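Local coordinates for aminotransferase class-III (Sphaerobacter thermophilus DSM 20745, PDB 6K8H), which belongs to the class-III aminotransferases, within the PLP-dependent aminotransferase clan, and holds (5-hydroxy-4,6-dimethylpyridin-3-yl)methyl dihydrogen phosphate in its pocket, at residues A48-G53 / G61-D66; I135-A140 / S301-T306; A179-G184 / A189-V194; A236-L241 / S269-T274; E355-E360 / A439-A444. All coordinates share one frame; numbering follows the deposited sequence.

Interaction 1 (A48-G53 / G61-D66); sequences AARGRG and GEERLD
Arg52 and Glu63 form a salt bridge across a mixed four-stranded beta sheet. They are not on adjacent strands. Strand 55-58 runs between 48-52 and 63-66, and both side chains touch Val57 as they reach over it. Arg52 NH2 donates to Glu63 OE1 at 3.0 Å. This bond is bent, with an N-H...O angle of 137°. Arg52 NH2 also makes a weak, straighter bond to Glu63 OE2 at 3.4 Å. One nitrogen thus serves both carboxylate oxygens, rather than two nitrogens gripping one each. The guanidinium and carboxylate planes are turned 64° apart, which does not suit a flat two-nitrogen pairing. Arg52 CG lies between its backbone N and carbonyl carbon (chi1 51°), and the chain beyond is extended, bringing the guanidinium across to the glutamate.

Arg50 adds a longer-range charge. Arg50 NH2 is 4.5 Å from Glu63 OE2, and none of its hydrogens is aimed at that oxygen. Both pairings lie at the protein surface, where solvent would probably weaken them. At the base of Arg50 the strand has a classic beta bulge, in which Ala49 and Arg50 both face Val57.

The other charged side chains have their own partners. Arg64 NH1 is in a salt bridge with Asp58, Asp66 OD2 is hydrogen-bonded to His78 NE2, and Glu62 OE1 accepts from Val11 N. Within 61-66, Arg64 NH2 and Glu62 OE2 make a salt bridge by charge alone at 3.4 Å, with Glu62 OE2 off the plane of the guanidinium.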
# COMPACT_ATOMS: atom_id res chain seq x y z
N ALA B 48 8.97 6.67 -19.55
CA ALA B 48 7.82 6.25 -20.34
C ALA B 48 6.95 7.45 -20.65
O ALA B 48 6.67 8.27 -19.77
CB ALA B 48 7.00 5.19 -19.60
N ALA B 49 6.53 7.56 -21.91
CA ALA B 49 5.60 8.60 -22.30
C ALA B 49 4.17 8.09 -22.42
O ALA B 49 3.24 8.74 -21.95
CB ALA B 49 6.04 9.23 -23.64
N ARG B 50 4.01 6.96 -23.08
CA ARG B 50 2.67 6.36 -23.23
C ARG B 50 2.82 4.92 -23.71
O ARG B 50 3.95 4.47 -23.94
CB ARG B 50 1.80 7.20 -24.18
CG ARG B 50 2.34 7.24 -25.60
CD ARG B 50 1.53 8.06 -26.58
NE ARG B 50 2.40 8.36 -27.70
CZ ARG B 50 2.49 7.66 -28.83
NH1 ARG B 50 1.72 6.61 -29.03
NH2 ARG B 50 3.36 8.03 -29.76
N GLY B 51 1.69 4.23 -23.78
CA GLY B 51 1.69 2.87 -24.30
C GLY B 51 0.40 2.58 -25.04
O GLY B 51 -0.63 3.24 -24.83
N ARG B 52 0.46 1.58 -25.91
CA ARG B 52 -0.73 1.11 -26.60
C ARG B 52 -0.56 -0.37 -26.90
O ARG B 52 0.41 -0.77 -27.55
CB ARG B 52 -0.99 1.90 -27.88
CG ARG B 52 0.22 2.00 -28.79
CD ARG B 52 -0.09 2.76 -30.07
NE ARG B 52 0.91 2.48 -31.10
CZ ARG B 52 2.09 3.08 -31.17
NH1 ARG B 52 2.43 3.99 -30.27
NH2 ARG B 52 2.94 2.76 -32.14
N GLY B 53 -1.51 -1.18 -26.43
CA GLY B 53 -1.43 -2.61 -26.65
C GLY B 53 -0.13 -3.13 -26.06
O GLY B 53 0.20 -2.88 -24.89
N GLY B 61 10.50 9.12 -27.84
CA GLY B 61 9.82 8.61 -29.02
C GLY B 61 10.21 7.20 -29.44
O GLY B 61 9.69 6.71 -30.45
N GLU B 62 11.11 6.54 -28.71
CA GLU B 62 11.54 5.19 -29.08
C GLU B 62 10.50 4.18 -28.62
O GLU B 62 10.09 4.18 -27.46
CB GLU B 62 12.91 4.90 -28.47
CG GLU B 62 13.55 3.55 -28.87
CD GLU B 62 15.08 3.61 -28.83
OE1 GLU B 62 15.62 4.74 -28.73
OE2 GLU B 62 15.75 2.55 -28.89
N GLU B 63 10.05 3.32 -29.53
CA GLU B 63 9.01 2.35 -29.23
C GLU B 63 9.61 0.96 -29.04
O GLU B 63 10.49 0.54 -29.80
CB GLU B 63 7.96 2.31 -30.33
CG GLU B 63 7.57 3.68 -30.83
CD GLU B 63 6.29 3.66 -31.64
OE1 GLU B 63 5.94 2.59 -32.18
OE2 GLU B 63 5.64 4.73 -31.73
N ARG B 64 9.13 0.24 -28.04
CA ARG B 64 9.60 -1.11 -27.80
C ARG B 64 8.41 -2.01 -27.49
O ARG B 64 7.41 -1.56 -26.93
CB ARG B 64 10.62 -1.17 -26.64
CG ARG B 64 11.82 -0.22 -26.77
CD ARG B 64 12.66 -0.17 -25.48
NE ARG B 64 13.88 0.62 -25.65
CZ ARG B 64 13.99 1.93 -25.40
NH1 ARG B 64 12.94 2.62 -24.97
NH2 ARG B 64 15.15 2.56 -25.58
N LEU B 65 8.52 -3.29 -27.85
CA LEU B 65 7.54 -4.26 -27.39
C LEU B 65 7.75 -4.50 -25.90
O LEU B 65 8.87 -4.78 -25.46
CB LEU B 65 7.67 -5.57 -28.16
CG LEU B 65 7.17 -5.55 -29.61
CD1 LEU B 65 7.52 -6.86 -30.29
CD2 LEU B 65 5.66 -5.32 -29.64
N ASP B 66 6.67 -4.39 -25.11
CA ASP B 66 6.77 -4.40 -23.65
C ASP B 66 6.60 -5.83 -23.15
O ASP B 66 5.49 -6.37 -23.18
CB ASP B 66 5.72 -3.47 -23.03
CG ASP B 66 5.95 -3.22 -21.55
OD1 ASP B 66 6.65 -4.03 -20.89
OD2 ASP B 66 5.44 -2.21 -21.02

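Interaction 2 (I135-A140 / S301-T306)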
# COMPACT_ATOMS: atom_id res chain seq x y z
N ILE B 135 0.68 -12.18 7.03
CA ILE B 135 1.53 -12.47 8.18
C ILE B 135 0.82 -12.11 9.48
O ILE B 135 0.85 -12.88 10.46
CB ILE B 135 2.87 -11.73 8.05
CG1 ILE B 135 3.73 -12.44 6.99
CG2 ILE B 135 3.57 -11.63 9.42
CD1 ILE B 135 4.83 -11.58 6.40
N LYS B 136 0.18 -10.95 9.50
CA LYS B 136 -0.55 -10.47 10.70
C LYS B 136 -1.72 -11.41 11.01
O LYS B 136 -1.94 -11.72 12.18
CB LYS B 136 -0.93 -9.01 10.53
CG LYS B 136 0.24 -8.05 10.60
CD LYS B 136 -0.04 -6.65 10.11
CE LYS B 136 -1.28 -6.03 10.72
NZ LYS B 136 -0.95 -5.15 11.86
N ALA B 137 -2.43 -11.86 9.98
CA ALA B 137 -3.54 -12.77 10.21
C ALA B 137 -3.04 -14.06 10.84
O ALA B 137 -3.67 -14.60 11.76
CB ALA B 137 -4.28 -13.07 8.91
N ALA B 138 -1.91 -14.58 10.34
CA ALA B 138 -1.36 -15.82 10.88
C ALA B 138 -0.93 -15.65 12.33
O ALA B 138 -1.13 -16.55 13.16
CB ALA B 138 -0.18 -16.29 10.03
N ARG B 139 -0.31 -14.52 12.66
CA ARG B 139 0.01 -14.26 14.06
C ARG B 139 -1.25 -14.23 14.92
O ARG B 139 -1.26 -14.80 16.02
CB ARG B 139 0.79 -12.95 14.21
CG ARG B 139 2.22 -12.97 13.66
CD ARG B 139 3.13 -12.02 14.43
NE ARG B 139 4.32 -11.61 13.66
CZ ARG B 139 4.40 -10.48 12.96
NH1 ARG B 139 3.38 -9.64 12.91
NH2 ARG B 139 5.52 -10.18 12.30
N ALA B 140 -2.31 -13.56 14.45
CA ALA B 140 -3.53 -13.47 15.26
C ALA B 140 -4.21 -14.82 15.39
O ALA B 140 -4.86 -15.09 16.41
CB ALA B 140 -4.50 -12.46 14.65
N SER B 301 -11.18 -15.52 9.61
CA SER B 301 -12.07 -15.04 10.66
C SER B 301 -11.39 -14.10 11.65
O SER B 301 -12.08 -13.38 12.38
CB SER B 301 -12.68 -16.22 11.42
OG SER B 301 -11.67 -16.92 12.12
N VAL B 302 -10.05 -14.06 11.69
CA VAL B 302 -9.37 -13.08 12.55
C VAL B 302 -9.72 -11.65 12.16
O VAL B 302 -9.56 -10.73 12.97
CB VAL B 302 -7.83 -13.29 12.53
CG1 VAL B 302 -7.49 -14.71 12.94
CG2 VAL B 302 -7.25 -12.97 11.15
N PHE B 303 -10.21 -11.44 10.93
CA PHE B 303 -10.59 -10.13 10.45
C PHE B 303 -12.07 -9.79 10.66
O PHE B 303 -12.46 -8.63 10.47
CB PHE B 303 -10.31 -10.03 8.95
CG PHE B 303 -8.86 -10.10 8.59
CD1 PHE B 303 -7.98 -9.11 9.00
CD2 PHE B 303 -8.39 -11.13 7.80
CE1 PHE B 303 -6.64 -9.17 8.64
CE2 PHE B 303 -7.05 -11.20 7.44
CZ PHE B 303 -6.18 -10.21 7.86
N ASP B 304 -12.89 -10.76 11.00
CA ASP B 304 -14.34 -10.59 11.06
C ASP B 304 -14.71 -9.61 12.16
O ASP B 304 -14.45 -9.89 13.34
CB ASP B 304 -14.97 -11.97 11.29
CG ASP B 304 -16.50 -11.95 11.24
OD1 ASP B 304 -17.10 -10.87 11.32
OD2 ASP B 304 -17.09 -13.04 11.13
N PRO B 305 -15.33 -8.47 11.85
CA PRO B 305 -15.71 -7.51 12.90
C PRO B 305 -17.11 -7.72 13.45
O PRO B 305 -17.53 -6.95 14.31
CB PRO B 305 -15.62 -6.17 12.15
CG PRO B 305 -16.14 -6.53 10.75
CD PRO B 305 -15.67 -7.96 10.50
N THR B 306 -17.84 -8.71 12.96
CA THR B 306 -19.14 -9.00 13.52
C THR B 306 -18.92 -9.88 14.75
O THR B 306 -17.96 -10.64 14.82
CB THR B 306 -20.04 -9.72 12.50
OG1 THR B 306 -19.63 -11.08 12.40
CG2 THR B 306 -19.91 -9.06 11.12
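The backbones of Ala137 and Val302 come closest here, with their CA atoms 6.3 Å apart. Ala137 lies on helix 127-142. Val302 lies in the short 3-10 segment 301-303, which follows helix 297-300. Within that turn Asp304 N bonds to Ser301 O. The close approach is consistent with the small alanines on this face of the helix.

Val302 has its CB directed toward the helix, and both its methyls reach it. Val302 CG2 meets Ala137 CB at 3.7 Å. Val302 CG1 lies beside Ala137 O at 4.0 Å. Val302 CB faces Ala140 CB, also at 4.0 Å. Val302 therefore sits over two alanines three residues apart on the same side of the helix.

Phe303 joins from beside it. Its CG stands anti to the carbonyl carbon (chi1 -66°), and the ring swings round so that its far end reaches the helix. Phe303 CZ approaches Ala137 CB at 3.6 Å, obliquely to the ring. One face of this ring also carries Val302 CG2 near its rim, so the two neighbours pack on each other as well as on Ala137. Met133, one turn earlier on the helix, touches Phe303 too.

Past the turn, Asp304 OD1 accepts from Thr306 N at 2.8 Å in an Asx turn, and from Thr306 OG1 as well. Elsewhere on the helix, Lys136 and Arg139 make salt bridges with Glu162 and Asp159 of the second subunit.

The side chains that meet are apolar, and Ala137 O at the seam faces a methyl. The contact is largely buried. Between these two segments, close fit and exclusion of water probably do the holding.

Interaction 3 (A179-G184 / A189-V194)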
# COMPACT_ATOMS: atom_id res chain seq x y z
N ALA B 179 19.91 -15.31 8.12
CA ALA B 179 18.91 -14.23 8.12
C ALA B 179 19.73 -12.96 7.90
O ALA B 179 20.44 -12.55 8.82
CB ALA B 179 18.18 -14.20 9.44
N THR B 180 19.62 -12.37 6.72
CA THR B 180 20.48 -11.22 6.36
C THR B 180 19.62 -9.98 6.12
O THR B 180 18.52 -10.09 5.56
CB THR B 180 21.32 -11.53 5.11
OG1 THR B 180 21.71 -12.90 5.14
CG2 THR B 180 22.56 -10.67 5.02
N PRO B 181 20.11 -8.79 6.50
CA PRO B 181 19.32 -7.56 6.31
C PRO B 181 19.22 -7.19 4.84
O PRO B 181 20.19 -7.25 4.09
CB PRO B 181 20.11 -6.50 7.08
CG PRO B 181 21.50 -7.00 7.07
CD PRO B 181 21.43 -8.51 7.10
N TYR B 182 18.03 -6.76 4.45
CA TYR B 182 17.81 -6.20 3.13
C TYR B 182 17.77 -4.68 3.14
O TYR B 182 18.05 -4.05 2.11
CB TYR B 182 16.49 -6.75 2.54
CG TYR B 182 16.21 -6.35 1.10
CD1 TYR B 182 17.13 -6.65 0.10
CD2 TYR B 182 15.03 -5.71 0.75
CE1 TYR B 182 16.89 -6.29 -1.22
CE2 TYR B 182 14.78 -5.35 -0.55
CZ TYR B 182 15.72 -5.64 -1.53
OH TYR B 182 15.48 -5.28 -2.83
N THR B 183 17.45 -4.07 4.28
CA THR B 183 17.42 -2.62 4.42
C THR B 183 18.38 -2.21 5.54
O THR B 183 18.69 -3.00 6.44
CB THR B 183 15.98 -2.14 4.71
OG1 THR B 183 15.92 -0.70 4.69
CG2 THR B 183 15.50 -2.65 6.06
N GLY B 184 18.89 -0.99 5.46
CA GLY B 184 19.85 -0.54 6.45
C GLY B 184 19.21 -0.36 7.82
O GLY B 184 18.06 0.05 7.95
N ALA B 189 16.14 -7.81 16.41
CA ALA B 189 14.92 -8.55 16.79
C ALA B 189 14.07 -8.91 15.57
O ALA B 189 13.38 -9.94 15.58
CB ALA B 189 14.11 -7.73 17.80
N VAL B 190 14.13 -8.10 14.51
CA VAL B 190 13.47 -8.47 13.27
C VAL B 190 14.18 -9.65 12.61
O VAL B 190 13.54 -10.62 12.18
CB VAL B 190 13.37 -7.26 12.32
CG1 VAL B 190 12.92 -7.70 10.94
CG2 VAL B 190 12.40 -6.25 12.90
N LEU B 191 15.51 -9.58 12.50
CA LEU B 191 16.28 -10.71 11.96
C LEU B 191 16.03 -11.99 12.74
O LEU B 191 15.84 -13.07 12.16
CB LEU B 191 17.77 -10.36 11.96
CG LEU B 191 18.27 -9.27 11.01
CD1 LEU B 191 19.76 -9.11 11.19
CD2 LEU B 191 17.91 -9.57 9.56
N ASP B 192 16.06 -11.90 14.08
CA ASP B 192 15.85 -13.05 14.94
C ASP B 192 14.45 -13.61 14.84
O ASP B 192 14.25 -14.79 15.16
CB ASP B 192 16.12 -12.68 16.41
CG ASP B 192 17.59 -12.38 16.69
OD1 ASP B 192 18.44 -12.61 15.80
OD2 ASP B 192 17.89 -11.89 17.81
N SER B 193 13.46 -12.81 14.43
CA SER B 193 12.10 -13.33 14.31
C SER B 193 11.81 -14.07 13.00
O SER B 193 10.69 -14.55 12.83
CB SER B 193 11.07 -12.22 14.49
OG SER B 193 11.05 -11.41 13.33
N VAL B 194 12.75 -14.14 12.05
CA VAL B 194 12.48 -14.73 10.74
C VAL B 194 13.36 -15.96 10.58
O VAL B 194 14.59 -15.89 10.73
CB VAL B 194 12.71 -13.73 9.59
CG1 VAL B 194 12.41 -14.39 8.24
CG2 VAL B 194 11.83 -12.52 9.77
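Leu191 belongs to the short helix 188-192, which leads into edge strand 194-197 of the central seven-stranded sheet, and it packs on the loop around Ala179 and Pro181. The loop approaches the helix at its Ala179 end and then diverges. The CA atoms of Ala179 and Leu191 are 5.8 Å apart.

The isobutyl group of Leu191 does most of the touching. Its CG stands beside the backbone N, anti to the carbonyl carbon (chi1 -68°), and its CD2 lies against the loop backbone. Leu191 CD2 meets Pro181 N at 3.8 Å and Thr180 C at 3.9 Å. The proline ring is further off, with Pro181 CD 4.4 Å from Leu191 CD2. One methyl of the branched leucine side chain thus rests on the peptide joining Thr180 to Pro181, a link whose nitrogen carries no hydrogen. Thr186, from the link between the segments, touches both Leu191 and Pro181.

This is a surface contact near the dimer interface. Tyr182 packs on Pro313 of the second subunit, and Ala189 on Ala189 of that subunit.

Just before Val194, Ser193 OG donates to Val190 O at 2.9 Å, with the donor tilted 24° from the carbonyl plane. Ala179 CB points into this same turn, meeting Leu191 O at 3.8 Å and Val194 O at 4.2 Å. The methyl only touches Leu191 O, which accepts a hydrogen bond from Val194 N at 3.3 Å.

Interaction 4 (A236-L241 / S269-T274)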
# COMPACT_ATOMS: atom_id res chain seq x y z
N ALA B 236 6.94 -32.83 -4.77
CA ALA B 236 7.19 -33.53 -3.51
C ALA B 236 7.54 -32.56 -2.39
O ALA B 236 7.07 -32.71 -1.25
CB ALA B 236 8.30 -34.56 -3.70
N PHE B 237 8.39 -31.57 -2.69
CA PHE B 237 8.77 -30.55 -1.72
C PHE B 237 7.54 -29.81 -1.19
O PHE B 237 7.37 -29.65 0.02
CB PHE B 237 9.76 -29.58 -2.38
CG PHE B 237 9.93 -28.27 -1.64
CD1 PHE B 237 10.82 -28.17 -0.59
CD2 PHE B 237 9.24 -27.14 -2.03
CE1 PHE B 237 10.99 -26.97 0.07
CE2 PHE B 237 9.42 -25.93 -1.37
CZ PHE B 237 10.29 -25.85 -0.32
N LEU B 238 6.66 -29.37 -2.09
CA LEU B 238 5.52 -28.56 -1.68
C LEU B 238 4.49 -29.40 -0.93
O LEU B 238 3.84 -28.91 0.01
CB LEU B 238 4.91 -27.88 -2.92
CG LEU B 238 4.02 -26.64 -2.73
CD1 LEU B 238 4.81 -25.45 -2.18
CD2 LEU B 238 3.34 -26.27 -4.06
N GLN B 239 4.33 -30.67 -1.32
CA GLN B 239 3.41 -31.55 -0.61
C GLN B 239 3.90 -31.83 0.80
O GLN B 239 3.11 -31.80 1.76
CB GLN B 239 3.22 -32.86 -1.38
CG GLN B 239 2.48 -32.72 -2.73
CD GLN B 239 2.75 -33.87 -3.69
OE1 GLN B 239 3.12 -34.98 -3.28
NE2 GLN B 239 2.58 -33.61 -4.99
N ARG B 240 5.20 -32.07 0.97
CA ARG B 240 5.71 -32.30 2.31
C ARG B 240 5.67 -31.03 3.16
O ARG B 240 5.45 -31.11 4.38
CB ARG B 240 7.12 -32.87 2.23
CG ARG B 240 7.12 -34.31 1.74
CD ARG B 240 8.52 -34.82 1.44
NE ARG B 240 9.42 -34.66 2.59
CZ ARG B 240 10.60 -35.25 2.68
NH1 ARG B 240 11.03 -36.05 1.71
NH2 ARG B 240 11.36 -35.04 3.75
N LEU B 241 5.89 -29.87 2.54
CA LEU B 241 5.72 -28.61 3.26
C LEU B 241 4.29 -28.45 3.74
O LEU B 241 4.05 -28.04 4.89
CB LEU B 241 6.13 -27.42 2.36
CG LEU B 241 5.98 -26.02 2.98
CD1 LEU B 241 6.85 -25.87 4.22
CD2 LEU B 241 6.30 -24.92 1.95
N SER B 269 -3.16 -24.09 -8.00
CA SER B 269 -3.95 -25.10 -8.71
C SER B 269 -3.08 -25.91 -9.64
O SER B 269 -3.28 -27.12 -9.80
CB SER B 269 -5.11 -24.44 -9.47
OG SER B 269 -6.13 -24.08 -8.55
N VAL B 270 -2.10 -25.26 -10.28
CA VAL B 270 -1.18 -26.03 -11.13
C VAL B 270 -0.44 -27.08 -10.30
O VAL B 270 -0.30 -28.24 -10.71
CB VAL B 270 -0.20 -25.09 -11.86
CG1 VAL B 270 0.87 -25.92 -12.55
CG2 VAL B 270 -0.94 -24.27 -12.87
N LEU B 271 0.08 -26.70 -9.14
CA LEU B 271 0.92 -27.57 -8.33
C LEU B 271 0.13 -28.45 -7.37
O LEU B 271 0.73 -29.32 -6.72
CB LEU B 271 1.95 -26.75 -7.53
CG LEU B 271 2.89 -25.88 -8.38
CD1 LEU B 271 3.77 -25.00 -7.48
CD2 LEU B 271 3.76 -26.72 -9.30
N GLY B 272 -1.18 -28.26 -7.28
CA GLY B 272 -2.02 -29.17 -6.51
C GLY B 272 -1.85 -29.10 -5.01
O GLY B 272 -1.92 -30.14 -4.34
N VAL B 273 -1.63 -27.92 -4.45
CA VAL B 273 -1.46 -27.76 -3.01
C VAL B 273 -2.33 -26.61 -2.53
O VAL B 273 -2.36 -25.54 -3.16
CB VAL B 273 0.02 -27.52 -2.64
CG1 VAL B 273 0.16 -27.18 -1.17
CG2 VAL B 273 0.86 -28.76 -2.98
N THR B 274 -3.04 -26.82 -1.41
CA THR B 274 -4.01 -25.86 -0.89
C THR B 274 -3.39 -25.09 0.27
O THR B 274 -3.28 -25.64 1.37
CB THR B 274 -5.28 -26.58 -0.42
OG1 THR B 274 -5.76 -27.46 -1.44
CG2 THR B 274 -6.36 -25.58 -0.04
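Leu238 CD2 fits between Leu271 and Val273. Leu238 CD2 lies 3.7 Å from Leu271 CD1 and also 3.7 Å from Val273 CG2. Leu271 CB is close too, at 3.8 Å from Leu238 CD2. The Leu238 and Leu271 side chains cross at about a right angle, so one methyl of Leu238 meets the flank of the other leucine. Val273 lies more obliquely, and Val273 CG2 also reaches Leu238 CG, at 3.8 Å. On the outer margin, Gln239 CG comes to 4.3 Å from Val273 CG2, and there the aliphatic part of the glutamine borders the contact.

Torsions and backbone set up this fit. Leu238 holds CG opposite its backbone N (chi1 -160°), which puts CD2 against Leu271 and Val273. On the other side, Leu271 ends helix 266-271 and Gly272 leaves it with a positive phi of 70°. This turn lets Leu271 and Val273 both face Leu238, although the chain changes direction between them.

The next shell comes from the central sheet. Phe254 of strand 251-255 touches both Leu238 and Val273, and Ile221 of strand 216-221 touches Leu238. Thr274 O accepts from Arg242 NH1, a further tie back to helix 235-248.

Helix 235-248 links parallel strands 216-221 and 251-255, and helix 266-271 lies on the way from 251-255 to 277-281. The contact thus joins two successive beta-alpha-beta connections above their shared strand, while Phe237 and Leu241 pack helix 235-248 against helix 202-211.

Interaction 5 (E355-E360 / A439-A444)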
# COMPACT_ATOMS: atom_id res chain seq x y z
N GLU B 355 15.32 -21.20 -27.00
CA GLU B 355 16.21 -22.34 -26.85
C GLU B 355 16.87 -22.68 -28.18
O GLU B 355 18.06 -23.02 -28.23
CB GLU B 355 15.46 -23.56 -26.31
CG GLU B 355 15.09 -23.46 -24.83
CD GLU B 355 14.08 -24.53 -24.42
OE1 GLU B 355 13.54 -25.21 -25.32
OE2 GLU B 355 13.81 -24.66 -23.20
N GLU B 356 16.12 -22.59 -29.28
CA GLU B 356 16.71 -22.86 -30.58
C GLU B 356 17.76 -21.81 -30.95
O GLU B 356 18.79 -22.15 -31.54
CB GLU B 356 15.62 -22.94 -31.66
CG GLU B 356 16.15 -23.00 -33.10
CD GLU B 356 16.96 -24.25 -33.40
OE1 GLU B 356 17.03 -25.17 -32.55
OE2 GLU B 356 17.55 -24.33 -34.51
N VAL B 357 17.53 -20.53 -30.60
CA VAL B 357 18.52 -19.49 -30.88
C VAL B 357 19.81 -19.77 -30.12
O VAL B 357 20.92 -19.67 -30.66
CB VAL B 357 17.97 -18.09 -30.51
CG1 VAL B 357 19.10 -17.06 -30.43
CG2 VAL B 357 16.93 -17.64 -31.51
N LEU B 358 19.68 -20.16 -28.85
CA LEU B 358 20.86 -20.51 -28.06
C LEU B 358 21.58 -21.72 -28.65
O LEU B 358 22.81 -21.75 -28.73
CB LEU B 358 20.44 -20.79 -26.62
CG LEU B 358 19.88 -19.61 -25.81
CD1 LEU B 358 19.23 -20.12 -24.52
CD2 LEU B 358 21.00 -18.63 -25.48
N ARG B 359 20.81 -22.71 -29.07
CA ARG B 359 21.45 -23.93 -29.62
C ARG B 359 22.20 -23.59 -30.90
O ARG B 359 23.33 -23.94 -31.01
CB ARG B 359 20.38 -24.98 -29.93
CG ARG B 359 20.96 -26.29 -30.43
CD ARG B 359 19.98 -27.11 -31.24
NE ARG B 359 19.66 -26.51 -32.51
CZ ARG B 359 20.46 -26.49 -33.56
NH1 ARG B 359 21.63 -27.09 -33.53
NH2 ARG B 359 20.08 -25.89 -34.67
N GLU B 360 21.57 -22.85 -31.80
CA GLU B 360 22.20 -22.48 -33.09
C GLU B 360 23.45 -21.62 -32.87
O GLU B 360 24.38 -21.76 -33.65
CB GLU B 360 21.25 -21.81 -34.08
CG GLU B 360 21.75 -21.93 -35.51
CD GLU B 360 21.50 -20.74 -36.42
OE1 GLU B 360 21.98 -20.74 -37.58
OE2 GLU B 360 20.83 -19.81 -35.98
N ALA B 439 19.69 -11.43 -32.57
CA ALA B 439 20.56 -10.31 -32.89
C ALA B 439 21.30 -9.79 -31.65
O ALA B 439 22.48 -9.44 -31.72
CB ALA B 439 19.75 -9.19 -33.54
N ALA B 440 20.62 -9.75 -30.50
CA ALA B 440 21.24 -9.25 -29.27
C ALA B 440 22.35 -10.17 -28.79
O ALA B 440 23.37 -9.71 -28.26
CB ALA B 440 20.18 -9.10 -28.17
N LEU B 441 22.16 -11.48 -28.93
CA LEU B 441 23.21 -12.43 -28.59
C LEU B 441 24.44 -12.20 -29.48
O LEU B 441 25.58 -12.14 -28.98
CB LEU B 441 22.67 -13.85 -28.73
CG LEU B 441 23.29 -15.05 -28.02
CD1 LEU B 441 23.47 -14.76 -26.53
CD2 LEU B 441 22.39 -16.27 -28.25
N GLN B 442 24.22 -11.99 -30.77
CA GLN B 442 25.36 -11.74 -31.68
C GLN B 442 26.08 -10.46 -31.21
O GLN B 442 27.30 -10.50 -31.05
CB GLN B 442 24.86 -11.64 -33.12
CG GLN B 442 24.38 -12.98 -33.66
CD GLN B 442 23.59 -12.85 -34.94
OE1 GLN B 442 23.53 -11.78 -35.55
NE2 GLN B 442 22.95 -13.94 -35.34
N ASP B 443 25.32 -9.41 -30.92
CA ASP B 443 25.90 -8.17 -30.40
C ASP B 443 26.74 -8.42 -29.16
O ASP B 443 27.88 -7.94 -29.05
CB ASP B 443 24.81 -7.17 -30.07
CG ASP B 443 24.12 -6.63 -31.28
OD1 ASP B 443 24.51 -6.94 -32.43
OD2 ASP B 443 23.17 -5.87 -31.06
N ALA B 444 26.19 -9.15 -28.20
CA ALA B 444 26.88 -9.35 -26.93
C ALA B 444 28.17 -10.11 -27.12
O ALA B 444 29.12 -9.91 -26.35
CB ALA B 444 25.97 -10.10 -25.95
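Leu441 meets Val357 and Leu358 where two long helices, 337-361 and 427-445, pack together. This is helix-to-helix packing, with the second member being the last helix of the chain. The CA atoms of Leu358 and Leu441 are 8.4 Å apart, so side chains bridge the gap.

From CB, which points at the other helix, Leu441 continues with CG beside the carbonyl carbon (chi1 -158°). CB and CG form the stem that spans the gap. The touching is done by the tip methyl CD2. Leu441 CD2 lies 3.9 Å from Leu358 CD2 and 4.0 Å from Val357 CG1. One methyl is therefore shared by two successive residues of helix 337-361.

The two partners come from different directions. Val357 points toward the facing helix and slides past Leu441 in the opposite sense. Leu358 starts out to one side of the helix, but its end swings nearer and crosses Leu441 at about a right angle.

Other residues extend the apolar layer. Phe437 of helix 427-445 touches both Val357 and Leu358, and Val363 touches both Leu358 and Leu441. On the far helix, Asp443 is in a salt bridge with Arg409.

Helix 337-361 carries charges as well as this apolar strip. Arg359 grips Glu356, one turn earlier, side-on with two nitrogens. Arg359 NH2 bonds to Glu356 OE2 at 3.0 Å. Arg359 NE bonds to Glu356 OE1, also at 3.0 Å, nearly straight at 173°, with that oxygen in the guanidinium plane.

Overall arrangement
Interactions 2 and 5 are buried and apolar, and interaction 4 is partly buried and also apolar. Interactions 1 and 3 lie at the surface. Interaction 1 alone joins its segments through charge, and it spans a small sheet. Interaction 3 sets apolar side chains on backbone atoms. Interactions 3 and 4 both flank the central seven-stranded sheet, one at its edge strand and one above its middle, with centres 28 Å apart. Both are nested along the chain inside the loop closed by interaction 2. Interactions 1, 2 and 3 reach the second subunit, while 4 and 5 do not. Interaction 5, between two long helices, is 51 Å from interaction 2, centre to centre.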